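Local structure of DNR protein (Pseudomonas aeruginosa, 2Z69) at residues E21-S24 against P25-Q29; E89-M92 against F93-T96. The protein senses nitric oxide through the sensor domain described here and, as a whole protein, probably acts as a DNA-binding regulator of dissimilative nitrate respiration genes. All blocks are in the same frame, centred on the assembly; numbering follows the deposited sequence.

From the N terminus, the chain runs through helix 6-14 and a loop into interaction 1, where the loop 21-24 caps the start of helix 25-33. It then builds most of the beta barrel before interaction 2, where the 3-10 segment 89-92 is followed by residues 93-96, on the way to strand 102-105. Each contact closes a single tight turn. They follow one another in series and neither nest nor cross. The centres of interaction 1 and interaction 2 are about 22 Å apart, and the two do not touch. Both pack against helices 116-123 and 127-140: interaction 1 at the junction between them, interaction 2 farther along helix 127-140 and against the second subunit.

Interaction 1: E21-S24 against P25-Q29; sequences EPLS and PVQLQ
The Gln-27 amide has Ser-24 OG over one face, while Leu-23 comes to its oxygen end from the other side. Ser-24 OG sits 3.5 Å from Gln-27 CD. Leu-23 CD2 approaches obliquely at the carbonyl end, 3.4 Å from Gln-27 OE1. The two residues at the ends of this turn, Ser-24 and Gln-27, form a capping box at the start of helix 25-33. Ser-24 is the N-cap. Its OG accepts a hydrogen bond from Gln-27 N at 3.2 Å. The reciprocal bond runs from Ser-24 N to Gln-27 OE1 at 3.3 Å, with the donor tilted 35° from the carbonyl plane. Ser-24 OG lies between its own backbone N and carbonyl carbon (chi1 63°), which turns it toward the first helical turn. Pro-25 follows as the first helical residue, a place where the missing backbone N-H costs no helical hydrogen bond. The other end of the amide is also held, since Gln-27 NE2 bonds to Asp-125 OD1. This fixes the flip of the amide and ties the cap to the turn between helices 116-123 and 127-140. Leu-23 and Leu-28 flank the box in the positions of a hydrophobic staple, with Leu-23 CD1 and Leu-28 CD1 4.3 Å apart. Beyond the staple, Leu-23 packs on Leu-129 of helix 127-140, and Leu-28 packs on Gln-11 of helix 6-14. The first regular helical bond runs from Leu-28 N to Ser-24 O at 3.0 Å.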
loop_
_atom_site.group_PDB
_atom_site.type_symbol
_atom_site.label_atom_id
_atom_site.label_comp_id
_atom_site.label_asym_id
_atom_site.label_seq_id
_atom_site.Cartn_x
_atom_site.Cartn_y
_atom_site.Cartn_z
ATOM N N GLU B 21 13.637 7.819 -7.615
ATOM C CA GLU B 21 13.321 8.497 -8.888
ATOM C C GLU B 21 12.275 9.621 -8.777
ATOM O O GLU B 21 12.536 10.752 -9.228
ATOM C CB GLU B 21 12.921 7.463 -9.963
ATOM C CG GLU B 21 12.010 7.985 -11.080
ATOM C CD GLU B 21 12.700 8.981 -11.984
ATOM O OE1 GLU B 21 13.949 8.950 -12.048
ATOM O OE2 GLU B 21 11.995 9.797 -12.628
ATOM N N PRO B 22 11.089 9.330 -8.187
ATOM C CA PRO B 22 10.043 10.377 -8.160
ATOM C C PRO B 22 10.368 11.558 -7.228
ATOM O O PRO B 22 9.659 12.578 -7.245
ATOM C CB PRO B 22 8.795 9.625 -7.672
ATOM C CG PRO B 22 9.150 8.141 -7.730
ATOM C CD PRO B 22 10.626 8.082 -7.548
ATOM N N LEU B 23 11.437 11.414 -6.438
ATOM C CA LEU B 23 11.922 12.483 -5.578
ATOM C C LEU B 23 12.547 13.593 -6.400
ATOM O O LEU B 23 13.199 13.325 -7.416
ATOM C CB LEU B 23 12.950 11.949 -4.583
ATOM C CG LEU B 23 12.438 10.995 -3.501
ATOM C CD1 LEU B 23 13.586 10.560 -2.598
ATOM C CD2 LEU B 23 11.346 11.648 -2.680
ATOM N N SER B 24 12.328 14.838 -5.964
ATOM C CA SER B 24 12.984 16.001 -6.542
ATOM C C SER B 24 14.434 15.960 -6.099
ATOM O O SER B 24 14.736 15.319 -5.095
ATOM C CB SER B 24 12.340 17.291 -6.031
ATOM O OG SER B 24 12.495 17.408 -4.625
ATOM N N PRO B 25 15.339 16.622 -6.854
ATOM C CA PRO B 25 16.726 16.868 -6.426
ATOM C C PRO B 25 16.858 17.332 -4.966
ATOM O O PRO B 25 17.737 16.858 -4.245
ATOM C CB PRO B 25 17.184 17.972 -7.381
ATOM C CG PRO B 25 16.433 17.678 -8.632
ATOM C CD PRO B 25 15.096 17.115 -8.224
ATOM N N VAL B 26 15.979 18.240 -4.544
ATOM C CA VAL B 26 15.978 18.764 -3.175
ATOM C C VAL B 26 15.733 17.650 -2.152
ATOM O O VAL B 26 16.495 17.502 -1.197
ATOM C CB VAL B 26 14.921 19.892 -2.989
ATOM C CG1 VAL B 26 15.081 20.566 -1.621
ATOM C CG2 VAL B 26 15.035 20.915 -4.100
ATOM N N GLN B 27 14.676 16.872 -2.373
ATOM C CA GLN B 27 14.289 15.767 -1.482
ATOM C C GLN B 27 15.349 14.686 -1.395
ATOM O O GLN B 27 15.588 14.137 -0.322
ATOM C CB GLN B 27 12.942 15.169 -1.915
ATOM C CG GLN B 27 11.744 16.085 -1.588
ATOM C CD GLN B 27 10.461 15.677 -2.294
ATOM O OE1 GLN B 27 10.474 14.891 -3.240
ATOM N NE2 GLN B 27 9.343 16.233 -1.845
ATOM N N LEU B 28 15.988 14.401 -2.528
ATOM C CA LEU B 28 17.045 13.396 -2.615
ATOM C C LEU B 28 18.267 13.802 -1.787
ATOM O O LEU B 28 18.813 12.990 -1.034
ATOM C CB LEU B 28 17.431 13.155 -4.081
ATOM C CG LEU B 28 18.238 11.904 -4.412
ATOM C CD1 LEU B 28 17.777 10.677 -3.608
ATOM C CD2 LEU B 28 18.165 11.629 -5.892
ATOM N N GLN B 29 18.669 15.064 -1.931
ATOM C CA GLN B 29 19.746 15.674 -1.162
ATOM C C GLN B 29 19.485 15.514 0.336
ATOM O O GLN B 29 20.371 15.126 1.082
ATOM C CB GLN B 29 19.864 17.167 -1.553
ATOM C CG GLN B 29 21.069 17.938 -0.994
ATOM C CD GLN B 29 20.915 19.477 -1.090
ATOM O OE1 GLN B 29 20.070 20.083 -0.418
ATOM N NE2 GLN B 29 21.751 20.103 -1.913
#

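Interaction 2: E89-M92 against F93-T96; sequences EAMM and FMDT
Met-92 CB packs over one face of the Phe-93 ring, 4.0 Å from the ring centroid, in a CH-pi contact. Its sulfur adds a Met-aromatic contact: Met-92 SD lies 5.1 Å from the Phe-93 centroid, obliquely placed. The residues belong to a 3-10 segment, 89-92, and the residues that follow. In the cyclic nucleotide-binding fold this turn probably corresponds to the short helix of the phosphate-binding cassette. The backbone holds the turn through Phe-93 N to Ala-90 O at 3.2 Å. A weak bond of 3.4 Å follows from Met-94 N to Met-91 O. A second apolar cluster forms where Met-91 SD meets Met-94 SD at 3.9 Å. Met-91 CB starts away from residues 93-96, but bends at chi2 (-59°) and chi3 (-52°) bring its end back. There the methyl Met-91 CE touches Thr-96 CG2 at 3.6 Å. Farther out, Met-92 and Phe-93 both touch Leu-120 of helix 116-123. Phe-93 also rests on Leu-133 and Leu-137 of helix 127-140, the long helix associated with dimerization. The second subunit completes the surroundings. The backbone of Ala-90 makes hydrogen bonds to it, and Asp-95 OD2 bonds to Thr-139 OG1 of that second subunit.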
loop_
_atom_site.group_PDB
_atom_site.type_symbol
_atom_site.label_atom_id
_atom_site.label_comp_id
_atom_site.label_asym_id
_atom_site.label_seq_id
_atom_site.Cartn_x
_atom_site.Cartn_y
_atom_site.Cartn_z
ATOM N N GLU B 89 13.342 -2.295 2.217
ATOM C CA GLU B 89 12.410 -1.155 2.155
ATOM C C GLU B 89 10.980 -1.578 2.522
ATOM O O GLU B 89 10.193 -0.772 3.011
ATOM C CB GLU B 89 12.416 -0.506 0.773
ATOM C CG GLU B 89 11.962 -1.424 -0.359
ATOM C CD GLU B 89 13.125 -2.087 -1.100
ATOM O OE1 GLU B 89 14.176 -2.317 -0.484
ATOM O OE2 GLU B 89 12.984 -2.382 -2.298
ATOM N N ALA B 90 10.675 -2.857 2.320
ATOM C CA ALA B 90 9.393 -3.413 2.710
ATOM C C ALA B 90 9.119 -3.286 4.205
ATOM O O ALA B 90 7.977 -3.410 4.624
ATOM C CB ALA B 90 9.274 -4.876 2.270
ATOM N N MET B 91 10.163 -3.034 4.995
ATOM C CA MET B 91 10.040 -3.110 6.459
ATOM C C MET B 91 9.216 -1.944 6.984
ATOM O O MET B 91 8.538 -2.059 8.009
ATOM C CB MET B 91 11.419 -3.176 7.153
ATOM C CG MET B 91 12.160 -4.559 7.079
ATOM S SD MET B 91 11.309 -6.010 7.774
ATOM C CE MET B 91 10.883 -5.452 9.415
ATOM N N MET B 92 9.272 -0.831 6.258
ATOM C CA MET B 92 8.509 0.385 6.562
ATOM C C MET B 92 6.994 0.211 6.514
ATOM O O MET B 92 6.250 0.993 7.106
ATOM C CB MET B 92 8.834 1.434 5.518
ATOM C CG MET B 92 9.893 2.395 5.881
ATOM S SD MET B 92 10.345 3.386 4.446
ATOM C CE MET B 92 11.442 2.253 3.598
ATOM N N PHE B 93 6.554 -0.789 5.762
ATOM C CA PHE B 93 5.134 -1.012 5.467
ATOM C C PHE B 93 4.728 -2.400 5.940
ATOM O O PHE B 93 3.912 -3.085 5.315
ATOM C CB PHE B 93 4.861 -0.844 3.965
ATOM C CG PHE B 93 5.329 0.470 3.404
ATOM C CD1 PHE B 93 6.552 0.557 2.737
ATOM C CD2 PHE B 93 4.561 1.624 3.560
ATOM C CE1 PHE B 93 7.007 1.775 2.211
ATOM C CE2 PHE B 93 5.008 2.857 3.044
ATOM C CZ PHE B 93 6.237 2.932 2.371
ATOM N N MET B 94 5.343 -2.807 7.043
ATOM C CA MET B 94 4.961 -3.987 7.803
ATOM C C MET B 94 4.617 -3.494 9.209
ATOM O O MET B 94 5.240 -2.568 9.724
ATOM C CB MET B 94 6.138 -4.968 7.850
ATOM C CG MET B 94 6.266 -5.828 6.606
ATOM S SD MET B 94 7.724 -6.897 6.584
ATOM C CE MET B 94 7.700 -7.603 8.228
ATOM N N ASP B 95 3.631 -4.079 9.847
ATOM C CA ASP B 95 3.330 -3.631 11.204
ATOM C C ASP B 95 4.173 -4.447 12.178
ATOM O O ASP B 95 3.654 -5.071 13.097
ATOM C CB ASP B 95 1.833 -3.701 11.497
ATOM C CG ASP B 95 1.047 -2.553 10.843
ATOM O OD1 ASP B 95 1.672 -1.628 10.268
ATOM O OD2 ASP B 95 -0.209 -2.571 10.911
ATOM N N THR B 96 5.483 -4.445 11.946
ATOM C CA THR B 96 6.412 -5.243 12.741
ATOM C C THR B 96 7.637 -4.407 13.128
ATOM O O THR B 96 8.214 -3.737 12.282
ATOM C CB THR B 96 6.811 -6.572 12.028
ATOM O OG1 THR B 96 6.731 -7.647 12.960
ATOM C CG2 THR B 96 8.206 -6.535 11.514
#